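Local structure of succinoglycan biosynthesis protein (Bacillus cereus ATCC 14579, 2QGM) at residues 65-68 / 69-73; 173-177 / 178-182; 303-307 / 308-312; 391-394 / 395-399. The protein is of unproven function, but is probably a hydrolase related to the erythromycin esterases. All blocks are in the same frame, centred on the assembly; numbering follows the deposited sequence.

Contact 1 (65-68 / 69-73); sequences KPLK and KMIGN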
loop_
_atom_site.group_PDB
_atom_site.type_symbol
_atom_site.label_atom_id
_atom_site.label_comp_id
_atom_site.label_asym_id
_atom_site.label_seq_id
_atom_site.Cartn_x
_atom_site.Cartn_y
_atom_site.Cartn_z
ATOM N N LYS A 65 17.954 -4.544 13.230
ATOM C CA LYS A 65 19.147 -4.930 12.489
ATOM C C LYS A 65 18.922 -6.234 11.718
ATOM O O LYS A 65 19.435 -6.396 10.611
ATOM C CB LYS A 65 20.349 -5.059 13.426
ATOM C CG LYS A 65 20.747 -3.729 14.070
ATOM C CD LYS A 65 22.245 -3.659 14.373
ATOM C CE LYS A 65 22.700 -4.774 15.300
ATOM N NZ LYS A 65 24.165 -4.676 15.584
ATOM N N PRO A 66 18.165 -7.188 12.290
ATOM C CA PRO A 66 17.949 -8.427 11.537
ATOM C C PRO A 66 17.179 -8.138 10.247
ATOM O O PRO A 66 17.306 -8.864 9.267
ATOM C CB PRO A 66 17.142 -9.282 12.506
ATOM C CG PRO A 66 17.662 -8.856 13.830
ATOM C CD PRO A 66 17.724 -7.342 13.688
ATOM N N LEU A 67 16.396 -7.062 10.259
ATOM C CA LEU A 67 15.597 -6.687 9.100
ATOM C C LEU A 67 16.440 -6.220 7.917
ATOM O O LEU A 67 16.101 -6.491 6.759
ATOM C CB LEU A 67 14.591 -5.593 9.469
ATOM C CG LEU A 67 13.620 -5.174 8.355
ATOM C CD1 LEU A 67 12.730 -6.355 7.982
ATOM C CD2 LEU A 67 12.784 -3.989 8.816
ATOM N N LYS A 68 17.536 -5.522 8.201
ATOM C CA LYS A 68 18.418 -5.027 7.146
ATOM C C LYS A 68 19.034 -6.209 6.413
ATOM O O LYS A 68 19.207 -6.176 5.196
ATOM C CB LYS A 68 19.529 -4.146 7.737
ATOM C CG LYS A 68 20.456 -3.538 6.684
ATOM C CD LYS A 68 21.427 -2.526 7.290
ATOM C CE LYS A 68 22.315 -1.909 6.216
ATOM N NZ LYS A 68 23.218 -0.850 6.753
ATOM N N LYS A 69 19.347 -7.253 7.174
ATOM C CA LYS A 69 19.949 -8.460 6.637
ATOM C C LYS A 69 18.946 -9.240 5.798
ATOM O O LYS A 69 19.311 -9.871 4.804
ATOM C CB LYS A 69 20.489 -9.321 7.784
ATOM C CG LYS A 69 21.334 -8.516 8.774
ATOM C CD LYS A 69 22.131 -9.390 9.729
ATOM C CE LYS A 69 21.242 -10.178 10.673
ATOM N NZ LYS A 69 22.084 -10.978 11.607
HETATM N N MSE A 70 17.677 -9.186 6.186
HETATM C CA MSE A 70 16.623 -9.884 5.445
HETATM C C MSE A 70 16.353 -9.210 4.103
HETATM O O MSE A 70 16.257 -9.871 3.063
HETATM C CB MSE A 70 15.308 -9.885 6.236
HETATM C CG MSE A 70 15.302 -10.683 7.530
HETATM SE SE MSE A 70 13.640 -10.426 8.487
HETATM C CE MSE A 70 14.141 -11.160 10.194
ATOM N N ILE A 71 16.208 -7.886 4.140
ATOM C CA ILE A 71 15.908 -7.112 2.942
ATOM C C ILE A 71 17.042 -7.134 1.935
ATOM O O ILE A 71 16.806 -7.192 0.726
ATOM C CB ILE A 71 15.602 -5.634 3.281
ATOM C CG1 ILE A 71 14.467 -5.554 4.306
ATOM C CG2 ILE A 71 15.201 -4.880 2.022
ATOM C CD1 ILE A 71 13.210 -6.246 3.880
ATOM N N GLY A 72 18.270 -7.074 2.433
ATOM C CA GLY A 72 19.410 -7.076 1.540
ATOM C C GLY A 72 19.410 -5.828 0.688
ATOM O O GLY A 72 19.127 -4.733 1.176
ATOM N N ASN A 73 19.709 -5.992 -0.594
ATOM C CA ASN A 73 19.758 -4.853 -1.501
ATOM C C ASN A 73 18.514 -4.712 -2.372
ATOM O O ASN A 73 18.561 -4.081 -3.422
ATOM C CB ASN A 73 21.003 -4.943 -2.383
ATOM C CG ASN A 73 21.173 -6.309 -3.013
ATOM O OD1 ASN A 73 20.320 -6.763 -3.779
ATOM N ND2 ASN A 73 22.283 -6.973 -2.696
#
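In L67 the first torsion (chi1 -176°) sets CG anti to the backbone N, whereas chi1 of -55° keeps CG1 of I71 beside its own N. These settings lay the two side chains alongside each other, pointing the same way, one helical turn apart. Their meeting is methyl to methyl, L67 CD1 lying 4.1 Å from I71 CD1. The same L67 CD1 also reaches the selenium of M70, a selenomethionine, with SE 4.2 Å away, so one leucine branch serves two partners of the next turn. M70 stretches straight beyond CG and sends its terminal methyl back along the helix, where CE approaches P66 CB to 4.2 Å. K69 instead bends at its third torsion (chi3 -66°), which folds its chain back until CE is 3.8 Å from P66 CA. Beneath the side chains runs ordinary helical bonding: M70 N to P66 O at 3.1 Å, I71 N to L67 O at 3.0 Å and G72 N to K68 O at 3.1 Å. G72, with positive phi, then leaves the helical path. The apolar side of this short helix is buried: L67 packs on L96 of helix 87-104 and on L387 of strand 385-389, I71 reaches M104 of helix 87-104, and M70 lies against N50, L387 and I432, so helix 65-71 packs against strands 50-51, 385-389 and 432-439 of the mixed sheet.

Contact 2 (173-177 / 178-182); sequences KALDQ and GSFNK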
loop_
_atom_site.group_PDB
_atom_site.type_symbol
_atom_site.label_atom_id
_atom_site.label_comp_id
_atom_site.label_asym_id
_atom_site.label_seq_id
_atom_site.Cartn_x
_atom_site.Cartn_y
_atom_site.Cartn_z
ATOM N N LYS A 173 -9.106 5.420 -7.238
ATOM C CA LYS A 173 -10.517 5.270 -6.896
ATOM C C LYS A 173 -11.289 6.559 -7.169
ATOM O O LYS A 173 -12.513 6.597 -7.053
ATOM C CB LYS A 173 -10.668 4.848 -5.439
ATOM C CG LYS A 173 -10.000 3.517 -5.146
ATOM C CD LYS A 173 -10.331 3.008 -3.765
ATOM C CE LYS A 173 -9.835 3.959 -2.701
ATOM N NZ LYS A 173 -10.027 3.383 -1.342
ATOM N N ALA A 174 -10.556 7.597 -7.565
ATOM C CA ALA A 174 -11.129 8.898 -7.883
ATOM C C ALA A 174 -10.053 9.816 -8.467
ATOM O O ALA A 174 -8.861 9.632 -8.211
ATOM C CB ALA A 174 -11.714 9.540 -6.627
ATOM N N LEU A 175 -10.478 10.787 -9.270
ATOM C CA LEU A 175 -9.548 11.760 -9.835
ATOM C C LEU A 175 -10.085 13.115 -9.414
ATOM O O LEU A 175 -11.159 13.525 -9.850
ATOM C CB LEU A 175 -9.504 11.668 -11.360
ATOM C CG LEU A 175 -8.914 10.394 -11.968
ATOM C CD1 LEU A 175 -9.130 10.420 -13.474
ATOM C CD2 LEU A 175 -7.439 10.299 -11.628
ATOM N N ASP A 176 -9.344 13.794 -8.546
ATOM C CA ASP A 176 -9.746 15.099 -8.046
ATOM C C ASP A 176 -9.433 16.202 -9.051
ATOM O O ASP A 176 -8.685 15.996 -10.005
ATOM C CB ASP A 176 -9.022 15.388 -6.732
ATOM C CG ASP A 176 -7.546 15.666 -6.936
ATOM O OD1 ASP A 176 -6.895 14.889 -7.660
ATOM O OD2 ASP A 176 -7.046 16.661 -6.371
ATOM N N GLN A 177 -10.016 17.376 -8.830
ATOM C CA GLN A 177 -9.800 18.521 -9.710
ATOM C C GLN A 177 -8.317 18.896 -9.711
ATOM O O GLN A 177 -7.784 19.367 -10.718
ATOM C CB GLN A 177 -10.649 19.703 -9.232
ATOM C CG GLN A 177 -10.622 20.922 -10.136
ATOM C CD GLN A 177 -11.077 20.619 -11.551
ATOM O OE1 GLN A 177 -12.078 19.934 -11.760
ATOM N NE2 GLN A 177 -10.335 21.122 -12.534
ATOM N N GLY A 178 -7.663 18.684 -8.576
ATOM C CA GLY A 178 -6.248 18.991 -8.469
ATOM C C GLY A 178 -5.427 18.242 -9.508
ATOM O O GLY A 178 -4.433 18.764 -10.010
ATOM N N SER A 179 -5.838 17.019 -9.834
ATOM C CA SER A 179 -5.123 16.217 -10.829
ATOM C C SER A 179 -5.241 16.825 -12.223
ATOM O O SER A 179 -4.251 16.979 -12.926
ATOM C CB SER A 179 -5.647 14.774 -10.845
ATOM O OG SER A 179 -5.317 14.096 -9.640
ATOM N N PHE A 180 -6.457 17.162 -12.629
ATOM C CA PHE A 180 -6.656 17.762 -13.940
ATOM C C PHE A 180 -5.914 19.090 -14.039
ATOM O O PHE A 180 -5.326 19.412 -15.075
ATOM C CB PHE A 180 -8.145 17.959 -14.190
ATOM C CG PHE A 180 -8.882 16.674 -14.404
ATOM C CD1 PHE A 180 -8.824 16.018 -15.633
ATOM C CD2 PHE A 180 -9.612 16.098 -13.367
ATOM C CE1 PHE A 180 -9.481 14.808 -15.824
ATOM C CE2 PHE A 180 -10.270 14.885 -13.549
ATOM C CZ PHE A 180 -10.208 14.235 -14.781
ATOM N N ASN A 181 -5.943 19.859 -12.955
ATOM C CA ASN A 181 -5.262 21.149 -12.906
ATOM C C ASN A 181 -3.743 20.992 -12.938
ATOM O O ASN A 181 -3.039 21.841 -13.477
ATOM C CB ASN A 181 -5.689 21.919 -11.653
ATOM C CG ASN A 181 -6.956 22.724 -11.868
ATOM O OD1 ASN A 181 -7.872 22.286 -12.558
ATOM N ND2 ASN A 181 -7.013 23.911 -11.269
ATOM N N LYS A 182 -3.238 19.905 -12.369
ATOM C CA LYS A 182 -1.803 19.670 -12.375
ATOM C C LYS A 182 -1.341 19.646 -13.834
ATOM O O LYS A 182 -0.334 20.265 -14.197
ATOM C CB LYS A 182 -1.481 18.329 -11.715
ATOM C CG LYS A 182 -0.004 18.129 -11.431
ATOM C CD LYS A 182 0.415 18.982 -10.243
ATOM C CE LYS A 182 1.880 18.788 -9.900
ATOM N NZ LYS A 182 2.277 19.629 -8.735
#
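L175 and F180 cross at about a right angle, the leucine meeting one end of the ring. CB of L175 stands 4.0 Å from CE2 of F180, an approach that is oblique to the ring plane. The D176 carbonyl comes obliquely to the same ring, its O lying 3.5 Å from F180 CD2. D176 is the N-cap of the helix. With chi1 of 71° its carboxylate turns back over the first turn, and OD1 receives S179 OG at 2.7 Å, nearly along the C-O axis. S179 N adds a weak bond to OD1 at 3.2 Å and a second bond to D176 O at 3.0 Å, made from well above the carbonyl plane, so S179 is tied to the cap through both backbone and side chain. One turn on, Q177 NE2 donates to N181 OD1 at 2.7 Å. The two amide planes stand 83° apart, yet the acceptor lies close to the plane of the glutamine amide; a bend at chi2 of Q177 carries NE2 there. The cap thus starts helix 177-190 just after edge strand 166-171. F180 stacks edge-to-face with Y202 and touches I263 of helix 253-269, L175 meets F266 of that helix, and S179 packs on W115 and L119 of helix 115-127.

Contact 3 (303-307 / 308-312); sequences VWAHN and IHIAK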
loop_
_atom_site.group_PDB
_atom_site.type_symbol
_atom_site.label_atom_id
_atom_site.label_comp_id
_atom_site.label_asym_id
_atom_site.label_seq_id
_atom_site.Cartn_x
_atom_site.Cartn_y
_atom_site.Cartn_z
ATOM N N VAL A 303 6.225 0.215 -0.604
ATOM C CA VAL A 303 4.824 0.149 -0.998
ATOM C C VAL A 303 4.000 -0.149 0.258
ATOM O O VAL A 303 4.087 -1.231 0.842
ATOM C CB VAL A 303 4.578 -0.941 -2.062
ATOM C CG1 VAL A 303 3.076 -1.053 -2.379
ATOM C CG2 VAL A 303 5.356 -0.593 -3.321
ATOM N N TRP A 304 3.229 0.844 0.680
ATOM C CA TRP A 304 2.379 0.733 1.862
ATOM C C TRP A 304 0.966 0.421 1.393
ATOM O O TRP A 304 0.350 1.220 0.684
ATOM C CB TRP A 304 2.394 2.058 2.631
ATOM C CG TRP A 304 1.460 2.128 3.812
ATOM C CD1 TRP A 304 0.106 1.957 3.806
ATOM C CD2 TRP A 304 1.814 2.475 5.159
ATOM N NE1 TRP A 304 -0.406 2.185 5.066
ATOM C CE2 TRP A 304 0.623 2.503 5.913
ATOM C CE3 TRP A 304 3.025 2.768 5.800
ATOM C CZ2 TRP A 304 0.604 2.815 7.278
ATOM C CZ3 TRP A 304 3.008 3.078 7.157
ATOM C CH2 TRP A 304 1.804 3.098 7.880
ATOM N N ALA A 305 0.444 -0.734 1.784
ATOM C CA ALA A 305 -0.901 -1.116 1.366
ATOM C C ALA A 305 -1.376 -2.258 2.236
ATOM O O ALA A 305 -0.654 -2.711 3.116
ATOM C CB ALA A 305 -0.878 -1.548 -0.101
ATOM N N HIS A 306 -2.597 -2.710 2.001
ATOM C CA HIS A 306 -3.130 -3.823 2.763
ATOM C C HIS A 306 -2.351 -5.085 2.387
ATOM O O HIS A 306 -1.765 -5.153 1.310
ATOM C CB HIS A 306 -4.605 -4.034 2.428
ATOM C CG HIS A 306 -5.308 -4.956 3.373
ATOM N ND1 HIS A 306 -5.114 -6.321 3.375
ATOM C CD2 HIS A 306 -6.182 -4.702 4.377
ATOM C CE1 HIS A 306 -5.835 -6.866 4.338
ATOM N NE2 HIS A 306 -6.493 -5.903 4.962
ATOM N N ASN A 307 -2.341 -6.075 3.275
ATOM C CA ASN A 307 -1.675 -7.351 2.997
ATOM C C ASN A 307 -2.108 -7.861 1.630
ATOM O O ASN A 307 -1.304 -8.356 0.848
ATOM C CB ASN A 307 -2.077 -8.420 4.017
ATOM C CG ASN A 307 -1.270 -8.363 5.297
ATOM O OD1 ASN A 307 -0.248 -7.678 5.386
ATOM N ND2 ASN A 307 -1.716 -9.116 6.300
ATOM N N ILE A 308 -3.403 -7.763 1.361
ATOM C CA ILE A 308 -3.961 -8.237 0.101
ATOM C C ILE A 308 -3.235 -7.732 -1.148
ATOM O O ILE A 308 -2.965 -8.505 -2.070
ATOM C CB ILE A 308 -5.446 -7.843 -0.005
ATOM C CG1 ILE A 308 -6.257 -8.590 1.054
ATOM C CG2 ILE A 308 -5.958 -8.103 -1.422
ATOM C CD1 ILE A 308 -6.288 -10.094 0.876
ATOM N N HIS A 309 -2.919 -6.441 -1.175
ATOM C CA HIS A 309 -2.267 -5.844 -2.333
ATOM C C HIS A 309 -0.762 -6.057 -2.459
ATOM O O HIS A 309 -0.240 -6.079 -3.569
ATOM C CB HIS A 309 -2.583 -4.343 -2.383
ATOM C CG HIS A 309 -4.042 -4.046 -2.524
ATOM N ND1 HIS A 309 -4.737 -4.264 -3.691
ATOM C CD2 HIS A 309 -4.947 -3.587 -1.624
ATOM C CE1 HIS A 309 -6.009 -3.951 -3.509
ATOM N NE2 HIS A 309 -6.160 -3.539 -2.262
ATOM N N ILE A 310 -0.059 -6.214 -1.339
ATOM C CA ILE A 310 1.383 -6.415 -1.414
ATOM C C ILE A 310 1.803 -7.880 -1.539
ATOM O O ILE A 310 2.935 -8.174 -1.932
ATOM C CB ILE A 310 2.115 -5.768 -0.197
ATOM C CG1 ILE A 310 1.700 -6.436 1.109
ATOM C CG2 ILE A 310 1.819 -4.273 -0.156
ATOM C CD1 ILE A 310 2.623 -7.564 1.543
ATOM N N ALA A 311 0.885 -8.797 -1.231
ATOM C CA ALA A 311 1.155 -10.239 -1.282
ATOM C C ALA A 311 1.622 -10.773 -2.632
ATOM O O ALA A 311 1.238 -10.272 -3.686
ATOM C CB ALA A 311 -0.088 -11.010 -0.839
ATOM N N LYS A 312 2.442 -11.814 -2.579
ATOM C CA LYS A 312 2.962 -12.438 -3.780
ATOM C C LYS A 312 1.875 -13.229 -4.502
ATOM O O LYS A 312 1.946 -13.432 -5.719
ATOM C CB LYS A 312 4.118 -13.373 -3.422
ATOM C CG LYS A 312 5.294 -12.658 -2.790
ATOM C CD LYS A 312 6.413 -13.618 -2.430
ATOM C CE LYS A 312 6.069 -14.465 -1.213
ATOM N NZ LYS A 312 7.205 -15.361 -0.830
#
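H306 and I308 lie side by side at a strand-to-helix turn, where strand 301-304 of the mixed sheet, flanked by parallel neighbours, gives way to the short helix 307-310 of this erythromycin-esterase-like fold. H306 is the N-cap, and its side chain can be followed outward. CB faces the next histidine, lying 4.1 Å from H309 CD2. The first torsion, -167°, places CG anti to the backbone N and swings the imidazole over the start of the helix. There ND1 accepts the I308 N-H at 3.0 Å; the bond is nearly straight, 173°, and the donor lies only 3° out of the ring plane, so this in-plane donor helps set the ring's rotation. ND1 also lies 3.4 Å from I308 CG1, and CE1 continues along the same methylene at 3.7 Å. At the tip, NE2 is hydrogen-bonded to I410 O, a second restraint on the ring, which means both ring nitrogens have partners, and H84 meets the ring edge-to-face. The backbone N of H306 is taken by E112 OE1. H309 is likewise occupied, its ND1 bonding E283 OE1, and N307 ND2 reaches S341 O. Such a buried cluster of histidines and acids is consistent with a functional centre. Below the cap, I310 turns its CG2 back to the end of the strand and the turn after it, packing 3.8 Å from A305 CB and 4.1 Å from V303 CG1. The turn closes where A311 N donates to N307 O at 3.1 Å.

Contact 4 (391-394 / 395-399); sequences RHLK and GQAEK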
loop_
_atom_site.group_PDB
_atom_site.type_symbol
_atom_site.label_atom_id
_atom_site.label_comp_id
_atom_site.label_asym_id
_atom_site.label_seq_id
_atom_site.Cartn_x
_atom_site.Cartn_y
_atom_site.Cartn_z
ATOM N N ARG A 391 11.314 -17.183 4.270
ATOM C CA ARG A 391 12.137 -17.747 3.203
ATOM C C ARG A 391 13.279 -18.645 3.660
ATOM O O ARG A 391 13.657 -19.569 2.943
ATOM C CB ARG A 391 12.740 -16.628 2.356
ATOM C CG ARG A 391 11.740 -15.617 1.854
ATOM C CD ARG A 391 12.466 -14.421 1.277
ATOM N NE ARG A 391 13.267 -13.773 2.304
ATOM C CZ ARG A 391 14.049 -12.723 2.096
ATOM N NH1 ARG A 391 14.143 -12.188 0.885
ATOM N NH2 ARG A 391 14.740 -12.205 3.108
ATOM N N HIS A 392 13.835 -18.378 4.836
ATOM C CA HIS A 392 14.967 -19.159 5.319
ATOM C C HIS A 392 14.708 -20.047 6.531
ATOM O O HIS A 392 15.648 -20.535 7.160
ATOM C CB HIS A 392 16.139 -18.211 5.588
ATOM C CG HIS A 392 16.533 -17.399 4.393
ATOM N ND1 HIS A 392 17.028 -17.965 3.240
ATOM C CD2 HIS A 392 16.463 -16.065 4.156
ATOM C CE1 HIS A 392 17.245 -17.018 2.343
ATOM N NE2 HIS A 392 16.908 -15.857 2.876
ATOM N N LEU A 393 13.437 -20.260 6.855
ATOM C CA LEU A 393 13.083 -21.114 7.981
ATOM C C LEU A 393 13.467 -22.560 7.685
ATOM O O LEU A 393 13.538 -22.965 6.526
ATOM C CB LEU A 393 11.580 -21.056 8.247
ATOM C CG LEU A 393 11.033 -19.729 8.765
ATOM C CD1 LEU A 393 9.518 -19.790 8.826
ATOM C CD2 LEU A 393 11.623 -19.439 10.141
ATOM N N LYS A 394 13.720 -23.318 8.749
ATOM C CA LYS A 394 14.068 -24.733 8.663
ATOM C C LYS A 394 13.238 -25.458 9.724
ATOM O O LYS A 394 12.516 -24.826 10.496
ATOM C CB LYS A 394 15.557 -24.947 8.951
ATOM C CG LYS A 394 16.502 -24.258 7.984
ATOM C CD LYS A 394 16.454 -24.866 6.593
ATOM C CE LYS A 394 17.404 -24.145 5.647
ATOM N NZ LYS A 394 17.449 -24.757 4.288
ATOM N N GLY A 395 13.340 -26.781 9.766
ATOM C CA GLY A 395 12.593 -27.538 10.753
ATOM C C GLY A 395 11.084 -27.493 10.597
ATOM O O GLY A 395 10.557 -27.389 9.485
ATOM N N GLN A 396 10.383 -27.560 11.725
ATOM C CA GLN A 396 8.926 -27.557 11.724
ATOM C C GLN A 396 8.334 -26.219 11.297
ATOM O O GLN A 396 7.281 -26.181 10.660
ATOM C CB GLN A 396 8.417 -27.944 13.114
ATOM C CG GLN A 396 9.049 -29.226 13.647
ATOM C CD GLN A 396 8.205 -30.462 13.410
ATOM O OE1 GLN A 396 7.564 -30.610 12.368
ATOM N NE2 GLN A 396 8.213 -31.370 14.378
ATOM N N ALA A 397 9.004 -25.123 11.641
ATOM C CA ALA A 397 8.514 -23.798 11.271
ATOM C C ALA A 397 8.439 -23.678 9.755
ATOM O O ALA A 397 7.523 -23.058 9.213
ATOM C CB ALA A 397 9.433 -22.719 11.836
ATOM N N GLU A 398 9.414 -24.273 9.078
ATOM C CA GLU A 398 9.475 -24.240 7.625
ATOM C C GLU A 398 8.322 -25.003 6.994
ATOM O O GLU A 398 7.694 -24.531 6.051
ATOM C CB GLU A 398 10.801 -24.828 7.143
ATOM C CG GLU A 398 10.794 -25.281 5.693
ATOM C CD GLU A 398 12.148 -25.779 5.237
ATOM O OE1 GLU A 398 12.809 -26.496 6.015
ATOM O OE2 GLU A 398 12.545 -25.461 4.101
ATOM N N LYS A 399 8.058 -26.196 7.513
ATOM C CA LYS A 399 6.979 -27.022 6.995
ATOM C C LYS A 399 5.660 -26.296 7.245
ATOM O O LYS A 399 4.725 -26.366 6.444
ATOM C CB LYS A 399 6.992 -28.375 7.712
ATOM C CG LYS A 399 6.218 -29.478 7.020
ATOM C CD LYS A 399 6.369 -30.787 7.787
ATOM C CE LYS A 399 5.621 -31.915 7.102
ATOM N NZ LYS A 399 4.173 -31.595 6.970
#
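E398 lies over the backbone carbonyl of L393, overlapping it along the whole glutamate chain. Its CB is 3.4 Å from L393 O, and CD comes equally near to that oxygen, while OE1 and OE2 both stand 3.6 Å from it. The equal spacing shows that the carbonyl meets the carboxylate at CD and not through one of its oxygens; such a neighbour would probably be electrostatically unfavourable for the acid. The placement follows from an extended glutamate chain whose chi1, 160°, sets CG roughly anti to the backbone N. OE1 goes on to K394 CA, 3.4 Å away. K394 runs alongside E398, pointing the same way, but its own chain bends at chi2 (-68°) and the charged ends stop short of each other, NZ lying 5.0 Å from OE2, so opposite charges are near without a salt bridge. These residues form the strand-to-helix connection that leaves strand 385-389, the neighbour of outermost strand 50-51 in the mixed sheet, for helix 395-402. G395 has a positive phi of 66° where loop and helix meet. E398 N makes a weak bond to K394 O at 3.5 Å, and the bonds of E398 N and K399 N to G395 O are weak too. L393, buried, is directed toward the helix, with CD1 3.8 Å from A397 O and 4.2 Å from A397 CB. Helix 37-48 closes this apolar side, Q48 touching both L393 and A397, and I45 touching A397. S44 OG bonds A397 N. At the strand end, R391 NE forms a salt bridge with D389 OD1.

Contacts 1 and 4 are neighbours although far apart in sequence: their centres lie 18 Å apart, and a probable hydrogen bond joins M70 O to R391 NH2 at 2.8 Å. Contact 3 is the central one, its centre only about 5 Å from the centre of the chain; that centre is 19 Å from that of contact 1 and 23 Å from that of contact 4, and the nearest atoms of contacts 3 and 4 are about 5 Å apart. Contact 2 sits on the far side of the chain's centre from contacts 1 and 4, with centres 38 and 47 Å away, yet its nearest atoms are about 8 Å from contact 3. Contact 3, buried and with two histidines, may border a functional pocket, though this is inferred.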